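PDB 4AXS: carbamate kinase from Mycoplasma penetrans, which probably catalyses the reversible transfer of a phosphoryl group between carbamoyl phosphate and ADP, yielding ATP and carbamate, as carbamate kinases do. Local coordinates for residues R26-L31 / V243-F248; K126-F131 / G203-V208. All blocks are in the same frame, centred on the assembly; numbering follows the deposited sequence.

Interaction 1 (R26-L31 / V243-F248)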
ATOM      1  N   ARG A  26     -17.043   0.120  18.469  1.00 59.35           N
ATOM      2  CA  ARG A  26     -16.175   0.596  17.400  1.00 59.05           C
ATOM      3  C   ARG A  26     -15.065   1.479  17.962  1.00 60.34           C
ATOM      4  O   ARG A  26     -15.316   2.341  18.812  1.00 61.12           O
ATOM      5  CB  ARG A  26     -16.983   1.352  16.340  1.00 61.35           C
ATOM      6  CG  ARG A  26     -16.208   1.620  15.052  1.00 61.65           C
ATOM      7  CD  ARG A  26     -17.111   2.060  13.909  1.00 56.84           C
ATOM      8  NE  ARG A  26     -17.851   0.932  13.352  1.00 58.92           N
ATOM      9  CZ  ARG A  26     -18.562   0.982  12.229  1.00 58.76           C
ATOM     10  NH1 ARG A  26     -18.633   2.112  11.536  1.00 55.87           N
ATOM     11  NH2 ARG A  26     -19.207  -0.095  11.797  1.00 49.51           N
ATOM     12  N   ILE A  27     -13.840   1.264  17.486  1.00 55.89           N
ATOM     13  CA  ILE A  27     -12.667   1.946  18.039  1.00 57.42           C
ATOM     14  C   ILE A  27     -11.573   2.212  17.004  1.00 55.28           C
ATOM     15  O   ILE A  27     -11.047   1.282  16.398  1.00 53.63           O
ATOM     16  CB  ILE A  27     -12.029   1.118  19.161  1.00 55.20           C
ATOM     17  CG1 ILE A  27     -13.056   0.820  20.259  1.00 57.20           C
ATOM     18  CG2 ILE A  27     -10.813   1.843  19.712  1.00 52.22           C
ATOM     19  CD1 ILE A  27     -12.660  -0.318  21.184  1.00 52.92           C
ATOM     20  N   VAL A  28     -11.227   3.483  16.816  1.00 51.50           N
ATOM     21  CA  VAL A  28     -10.143   3.858  15.922  1.00 42.65           C
ATOM     22  C   VAL A  28      -8.880   4.097  16.717  1.00 47.40           C
ATOM     23  O   VAL A  28      -8.852   4.930  17.634  1.00 53.31           O
ATOM     24  CB  VAL A  28     -10.461   5.133  15.142  1.00 45.57           C
ATOM     25  CG1 VAL A  28      -9.231   5.591  14.383  1.00 44.16           C
ATOM     26  CG2 VAL A  28     -11.624   4.892  14.183  1.00 47.64           C
ATOM     27  N   ILE A  29      -7.828   3.374  16.369  1.00 41.09           N
ATOM     28  CA  ILE A  29      -6.576   3.465  17.103  1.00 44.46           C
ATOM     29  C   ILE A  29      -5.472   4.016  16.212  1.00 41.23           C
ATOM     30  O   ILE A  29      -5.316   3.578  15.083  1.00 42.16           O
ATOM     31  CB  ILE A  29      -6.157   2.089  17.678  1.00 46.81           C
ATOM     32  CG1 ILE A  29      -7.321   1.459  18.441  1.00 48.91           C
ATOM     33  CG2 ILE A  29      -4.956   2.231  18.606  1.00 51.25           C
ATOM     34  CD1 ILE A  29      -6.944   0.220  19.232  1.00 45.55           C
ATOM     35  N   ALA A  30      -4.709   4.972  16.730  1.00 42.62           N
ATOM     36  CA  ALA A  30      -3.640   5.604  15.968  1.00 40.25           C
ATOM     37  C   ALA A  30      -2.273   5.363  16.605  1.00 41.79           C
ATOM     38  O   ALA A  30      -2.027   5.774  17.731  1.00 47.11           O
ATOM     39  CB  ALA A  30      -3.909   7.101  15.832  1.00 39.88           C
ATOM     40  N   LEU A  31      -1.378   4.710  15.870  1.00 45.08           N
ATOM     41  CA  LEU A  31      -0.068   4.316  16.401  1.00 46.03           C
ATOM     42  C   LEU A  31       1.073   5.194  15.884  1.00 43.53           C
ATOM     43  O   LEU A  31       1.349   5.223  14.683  1.00 48.60           O
ATOM     44  CB  LEU A  31       0.203   2.854  16.046  1.00 44.14           C
ATOM     45  CG  LEU A  31       1.567   2.219  16.316  1.00 44.28           C
ATOM     46  CD1 LEU A  31       1.830   2.056  17.788  1.00 46.53           C
ATOM     47  CD2 LEU A  31       1.601   0.856  15.627  1.00 48.38           C
ATOM     48  N   VAL A 243     -16.262   6.919   9.730  1.00 47.63           N
ATOM     49  CA  VAL A 243     -16.729   5.591  10.110  1.00 49.23           C
ATOM     50  C   VAL A 243     -17.633   5.681  11.338  1.00 55.36           C
ATOM     51  O   VAL A 243     -18.331   4.733  11.692  1.00 53.58           O
ATOM     52  CB  VAL A 243     -15.550   4.653  10.413  1.00 53.36           C
ATOM     53  CG1 VAL A 243     -14.790   4.333   9.135  1.00 58.52           C
ATOM     54  CG2 VAL A 243     -14.619   5.285  11.427  1.00 52.81           C
ATOM     55  N   ASN A 244     -17.598   6.836  11.993  1.00 60.48           N
ATOM     56  CA  ASN A 244     -18.455   7.108  13.139  1.00 59.80           C
ATOM     57  C   ASN A 244     -18.323   6.085  14.266  1.00 61.23           C
ATOM     58  O   ASN A 244     -19.324   5.547  14.751  1.00 53.54           O
ATOM     59  CB  ASN A 244     -19.912   7.206  12.691  1.00 65.73           C
ATOM     60  CG  ASN A 244     -20.751   8.039  13.636  1.00 72.07           C
ATOM     61  OD1 ASN A 244     -21.467   8.944  13.206  1.00 80.99           O
ATOM     62  ND2 ASN A 244     -20.658   7.750  14.932  1.00 67.11           N
ATOM     63  N   ALA A 245     -17.082   5.816  14.666  1.00 66.46           N
ATOM     64  CA  ALA A 245     -16.810   4.954  15.817  1.00 61.94           C
ATOM     65  C   ALA A 245     -17.167   5.690  17.084  1.00 58.05           C
ATOM     66  O   ALA A 245     -17.541   6.859  17.052  1.00 57.05           O
ATOM     67  CB  ALA A 245     -15.344   4.550  15.861  1.00 59.43           C
ATOM     68  N   ASP A 246     -17.032   4.994  18.203  1.00 64.05           N
ATOM     69  CA  ASP A 246     -17.317   5.574  19.505  1.00 64.04           C
ATOM     70  C   ASP A 246     -16.041   6.189  20.049  1.00 61.12           C
ATOM     71  O   ASP A 246     -15.983   7.380  20.335  1.00 62.82           O
ATOM     72  CB  ASP A 246     -17.803   4.484  20.455  1.00 60.73           C
ATOM     73  CG  ASP A 246     -18.804   3.563  19.805  1.00 63.02           C
ATOM     74  OD1 ASP A 246     -19.729   4.085  19.137  1.00 62.28           O
ATOM     75  OD2 ASP A 246     -18.645   2.324  19.946  1.00 63.20           O
ATOM     76  N   ILE A 247     -15.014   5.357  20.168  1.00 58.03           N
ATOM     77  CA  ILE A 247     -13.746   5.767  20.745  1.00 55.03           C
ATOM     78  C   ILE A 247     -12.671   6.034  19.674  1.00 54.24           C
ATOM     79  O   ILE A 247     -12.619   5.375  18.633  1.00 45.75           O
ATOM     80  CB  ILE A 247     -13.223   4.708  21.755  1.00 52.06           C
ATOM     81  CG1 ILE A 247     -14.274   4.407  22.829  1.00 54.62           C
ATOM     82  CG2 ILE A 247     -11.930   5.164  22.392  1.00 52.43           C
ATOM     83  CD1 ILE A 247     -15.176   3.223  22.521  1.00 51.12           C
ATOM     84  N   PHE A 248     -11.834   7.026  19.967  1.00 52.55           N
ATOM     85  CA  PHE A 248     -10.651   7.355  19.203  1.00 45.03           C
ATOM     86  C   PHE A 248      -9.468   7.307  20.166  1.00 48.25           C
ATOM     87  O   PHE A 248      -9.321   8.190  21.000  1.00 51.28           O
ATOM     88  CB  PHE A 248     -10.801   8.754  18.599  1.00 41.57           C
ATOM     89  CG  PHE A 248      -9.582   9.235  17.845  1.00 46.23           C
ATOM     90  CD1 PHE A 248      -8.717   8.333  17.228  1.00 46.71           C
ATOM     91  CD2 PHE A 248      -9.313  10.595  17.728  1.00 46.04           C
ATOM     92  CE1 PHE A 248      -7.592   8.780  16.525  1.00 43.53           C
ATOM     93  CE2 PHE A 248      -8.190  11.051  17.027  1.00 43.65           C
ATOM     94  CZ  PHE A 248      -7.329  10.141  16.424  1.00 39.69           C
TER

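Interaction 2 (K126-F131 / G203-V208)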
ATOM      1  N   LYS A 126     -11.195 -13.198  10.302  1.00 71.46           N
ATOM      2  CA  LYS A 126     -11.495 -11.838   9.865  1.00 65.93           C
ATOM      3  C   LYS A 126     -10.457 -11.409   8.845  1.00 59.26           C
ATOM      4  O   LYS A 126      -9.281 -11.739   8.982  1.00 62.70           O
ATOM      5  CB  LYS A 126     -11.444 -10.879  11.056  1.00 63.11           C
ATOM      6  CG  LYS A 126     -12.753 -10.191  11.345  1.00 65.14           C
ATOM      7  CD  LYS A 126     -12.722  -9.481  12.681  1.00 68.27           C
ATOM      8  CE  LYS A 126     -14.118  -8.985  13.042  1.00 76.54           C
ATOM      9  NZ  LYS A 126     -15.146 -10.050  12.795  1.00 76.18           N
ATOM     10  N   ASP A 127     -10.869 -10.662   7.831  1.00 54.01           N
ATOM     11  CA  ASP A 127      -9.889 -10.180   6.863  1.00 55.39           C
ATOM     12  C   ASP A 127      -9.261  -8.853   7.291  1.00 56.32           C
ATOM     13  O   ASP A 127      -9.965  -7.837   7.421  1.00 52.14           O
ATOM     14  CB  ASP A 127     -10.502 -10.067   5.467  1.00 51.71           C
ATOM     15  CG  ASP A 127     -10.565 -11.405   4.749  1.00 55.61           C
ATOM     16  OD1 ASP A 127      -9.677 -12.259   4.986  1.00 53.32           O
ATOM     17  OD2 ASP A 127     -11.497 -11.600   3.938  1.00 57.61           O
ATOM     18  N   VAL A 128      -7.944  -8.872   7.518  1.00 45.60           N
ATOM     19  CA  VAL A 128      -7.203  -7.635   7.745  1.00 47.44           C
ATOM     20  C   VAL A 128      -6.792  -7.020   6.409  1.00 48.06           C
ATOM     21  O   VAL A 128      -6.193  -7.693   5.574  1.00 51.07           O
ATOM     22  CB  VAL A 128      -5.948  -7.827   8.627  1.00 49.79           C
ATOM     23  CG1 VAL A 128      -5.445  -6.481   9.110  1.00 45.15           C
ATOM     24  CG2 VAL A 128      -6.243  -8.708   9.828  1.00 48.61           C
ATOM     25  N   LEU A 129      -7.125  -5.741   6.223  1.00 47.67           N
ATOM     26  CA  LEU A 129      -6.864  -5.003   4.983  1.00 42.88           C
ATOM     27  C   LEU A 129      -5.943  -3.789   5.201  1.00 39.79           C
ATOM     28  O   LEU A 129      -5.962  -3.187   6.263  1.00 40.20           O
ATOM     29  CB  LEU A 129      -8.188  -4.518   4.392  1.00 47.43           C
ATOM     30  CG  LEU A 129      -8.988  -5.422   3.446  1.00 49.94           C
ATOM     31  CD1 LEU A 129      -8.636  -6.883   3.641  1.00 51.74           C
ATOM     32  CD2 LEU A 129     -10.493  -5.184   3.621  1.00 43.69           C
ATOM     33  N   TYR A 130      -5.137  -3.441   4.194  1.00 40.04           N
ATOM     34  CA  TYR A 130      -4.352  -2.205   4.211  1.00 33.62           C
ATOM     35  C   TYR A 130      -4.620  -1.415   2.952  1.00 31.30           C
ATOM     36  O   TYR A 130      -4.152  -1.787   1.879  1.00 36.38           O
ATOM     37  CB  TYR A 130      -2.832  -2.436   4.338  1.00 29.79           C
ATOM     38  CG  TYR A 130      -2.086  -1.143   4.633  1.00 31.20           C
ATOM     39  CD1 TYR A 130      -1.816  -0.214   3.622  1.00 28.28           C
ATOM     40  CD2 TYR A 130      -1.697  -0.828   5.932  1.00 31.49           C
ATOM     41  CE1 TYR A 130      -1.171   0.977   3.895  1.00 27.92           C
ATOM     42  CE2 TYR A 130      -1.042   0.360   6.227  1.00 29.94           C
ATOM     43  CZ  TYR A 130      -0.786   1.264   5.217  1.00 33.93           C
ATOM     44  OH  TYR A 130      -0.137   2.437   5.533  1.00 27.10           O
ATOM     45  N   PHE A 131      -5.369  -0.326   3.081  1.00 31.34           N
ATOM     46  CA  PHE A 131      -5.627   0.558   1.957  1.00 33.06           C
ATOM     47  C   PHE A 131      -4.548   1.627   1.840  1.00 34.89           C
ATOM     48  O   PHE A 131      -4.339   2.425   2.752  1.00 36.85           O
ATOM     49  CB  PHE A 131      -6.985   1.245   2.093  1.00 30.19           C
ATOM     50  CG  PHE A 131      -8.123   0.303   2.289  1.00 41.31           C
ATOM     51  CD1 PHE A 131      -8.506  -0.085   3.562  1.00 43.06           C
ATOM     52  CD2 PHE A 131      -8.825  -0.196   1.203  1.00 48.88           C
ATOM     53  CE1 PHE A 131      -9.560  -0.963   3.752  1.00 41.81           C
ATOM     54  CE2 PHE A 131      -9.886  -1.074   1.389  1.00 50.68           C
ATOM     55  CZ  PHE A 131     -10.250  -1.452   2.668  1.00 46.28           C
ATOM     56  N   GLY A 203     -17.047  -7.177   8.917  1.00 57.23           N
ATOM     57  CA  GLY A 203     -16.153  -7.298  10.053  1.00 57.07           C
ATOM     58  C   GLY A 203     -14.692  -7.202   9.652  1.00 60.71           C
ATOM     59  O   GLY A 203     -13.827  -7.822  10.269  1.00 63.76           O
ATOM     60  N   CYS A 204     -14.399  -6.430   8.614  1.00 53.18           N
ATOM     61  CA  CYS A 204     -13.024  -6.358   8.150  1.00 54.96           C
ATOM     62  C   CYS A 204     -12.231  -5.388   9.000  1.00 55.47           C
ATOM     63  O   CYS A 204     -12.648  -4.247   9.199  1.00 58.57           O
ATOM     64  CB  CYS A 204     -12.970  -5.986   6.673  1.00 56.04           C
ATOM     65  SG  CYS A 204     -13.686  -7.273   5.599  1.00 55.65           S
ATOM     66  N   VAL A 205     -11.108  -5.858   9.534  1.00 50.57           N
ATOM     67  CA  VAL A 205     -10.196  -4.988  10.271  1.00 48.97           C
ATOM     68  C   VAL A 205      -9.294  -4.222   9.294  1.00 48.31           C
ATOM     69  O   VAL A 205      -8.354  -4.780   8.725  1.00 47.54           O
ATOM     70  CB  VAL A 205      -9.370  -5.773  11.312  1.00 46.57           C
ATOM     71  CG1 VAL A 205      -8.872  -7.058  10.719  1.00 52.83           C
ATOM     72  CG2 VAL A 205      -8.214  -4.931  11.835  1.00 47.59           C
ATOM     73  N   CYS A 206      -9.604  -2.937   9.124  1.00 46.09           N
ATOM     74  CA  CYS A 206      -9.061  -2.096   8.066  1.00 43.42           C
ATOM     75  C   CYS A 206      -7.960  -1.155   8.526  1.00 40.62           C
ATOM     76  O   CYS A 206      -8.164  -0.353   9.428  1.00 37.41           O
ATOM     77  CB  CYS A 206     -10.172  -1.222   7.494  1.00 48.93           C
ATOM     78  SG  CYS A 206     -11.647  -2.086   6.994  1.00 52.80           S
ATOM     79  N   ILE A 207      -6.810  -1.214   7.859  1.00 42.48           N
ATOM     80  CA  ILE A 207      -5.704  -0.315   8.163  1.00 40.28           C
ATOM     81  C   ILE A 207      -5.667   0.810   7.144  1.00 37.50           C
ATOM     82  O   ILE A 207      -5.531   0.568   5.945  1.00 34.99           O
ATOM     83  CB  ILE A 207      -4.360  -1.056   8.184  1.00 37.46           C
ATOM     84  CG1 ILE A 207      -4.479  -2.342   9.007  1.00 36.08           C
ATOM     85  CG2 ILE A 207      -3.266  -0.153   8.725  1.00 32.49           C
ATOM     86  CD1 ILE A 207      -3.258  -3.230   8.933  1.00 35.81           C
ATOM     87  N   VAL A 208      -5.803   2.041   7.632  1.00 36.19           N
ATOM     88  CA  VAL A 208      -5.864   3.215   6.768  1.00 34.12           C
ATOM     89  C   VAL A 208      -5.141   4.417   7.359  1.00 37.33           C
ATOM     90  O   VAL A 208      -4.692   4.393   8.517  1.00 38.58           O
ATOM     91  CB  VAL A 208      -7.307   3.640   6.513  1.00 36.94           C
ATOM     92  CG1 VAL A 208      -8.021   2.616   5.652  1.00 41.29           C
ATOM     93  CG2 VAL A 208      -8.030   3.841   7.831  1.00 40.63           C
TER

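Interaction 1 (R26-L31 / V243-F248)
I27 and V28 pair in parallel with I247 and F248, and V28 N donates to I247 O at 3.0 Å. Ahead of this pairing, R26 O takes two backbone donors: D246 N approaches from well above the carbonyl plane at 3.2 Å, while the bond from I247 N is weak. The D246 carboxylate reaches back to the start of segment 26-31, where OD2 accepts R26 N at 3.1 Å, met from above the carboxylate plane.

The R26 side chain runs past A245 toward V243, just past the end of helix 232-242. It is extended through chi1 and chi2 and bends at chi3 (-76°), which brings NH1 to V243 O at 2.6 Å. That donor lies in the carbonyl plane on a lone pair, and the oxygen sits at the edge of the guanidinium, though the N-H is bent (137°). NH2 of the same group makes a salt bridge with E63, so the guanidinium spans a carboxylate and a backbone carbonyl.

On one side of the sheet I27 and I247 run abreast, with CG1 of I27 3.9 Å from CD1 of I247. On the other, the two methyls of V28 part company: CG1 meets CD1 of the F248 ring, while CG2 touches CG2 of V243 and CB of A245. F248 brings CE1 to 4.1 Å from A30 CB, and helix 232-242 covers this side through L236, A237 and A240.

That helix ends in a Schellman motif with N244 at C-prime, and after A245 and D246 the chain enters strand 247-251, a helix-to-strand connection in the parallel core of the amino acid kinase fold.

Interaction 2 (K126-F131 / G203-V208)
V128 and V205, L129 and C206, Y130 and I207 pair in parallel along two short strands. Firm backbone bonds run from L129 N to V205 O, from I207 N to L129 O at 2.7 Å and from F131 N to I207 O; the one from V205 N to D127 O is weak.

I207 touches two residues of the other strand. Its CG1 stands anti to the carbonyl carbon (chi1 -47°) and carries CD1 to 3.9 Å from V128 CG1, while CG2 leans on the Y130 ring at CD2, the two side chains crossing at about a right angle. I207 O lies over one face of that ring, displaced toward the rim. V205 places CG1 between its backbone N and carbonyl carbon (chi1 44°); its approach to V128 CG2 is tighter than carbons normally allow, so doubtful in detail.

On the side of L129 and C206, CD2 of L129 rests 4.0 Å from C204 CB. The F131 ring presents its edge to C206: CE1 is 3.8 Å from C206 CB, and SG lies 5.4 Å from the ring centroid, a cysteine sulfur-aromatic contact. V208 runs alongside F131, with CG1 near ring atom CD1.

F131 also meets F131 of the second subunit, ring planes about 50° apart. Strand 64-68 adjoins segment 203-208, V66 making backbone hydrogen bonds with C206 and V208, and H68 bonds the Y130 hydroxyl. With helix 96-121 on the face of V128, V205 and Y130, and helix 193-201 against F131, C206 and V208, these strands form part of the alpha/beta core of the amino acid kinase fold.

From the N terminus, the chain enters interaction 1 at once with strand 27-31, then passes through strand 64-68 and helix 96-121 before reaching 126-131. Interaction 2 closes when 203-208 returns beside that segment, after an excursion that includes strands 134-137 and 187-190 and helix 193-201. Only after helix 232-242 does 243-248 come back to the first strand and close interaction 1, so the shorter loop nests inside the longer one. Interactions 1 and 2 do not touch: the nearest atoms of the two are about 7 Å apart. Their centres are 13 Å apart. Strand 64-68 bridges them, bonding to 27-31 through I65 and to 203-208 through V66, while helix 193-201 packs on both.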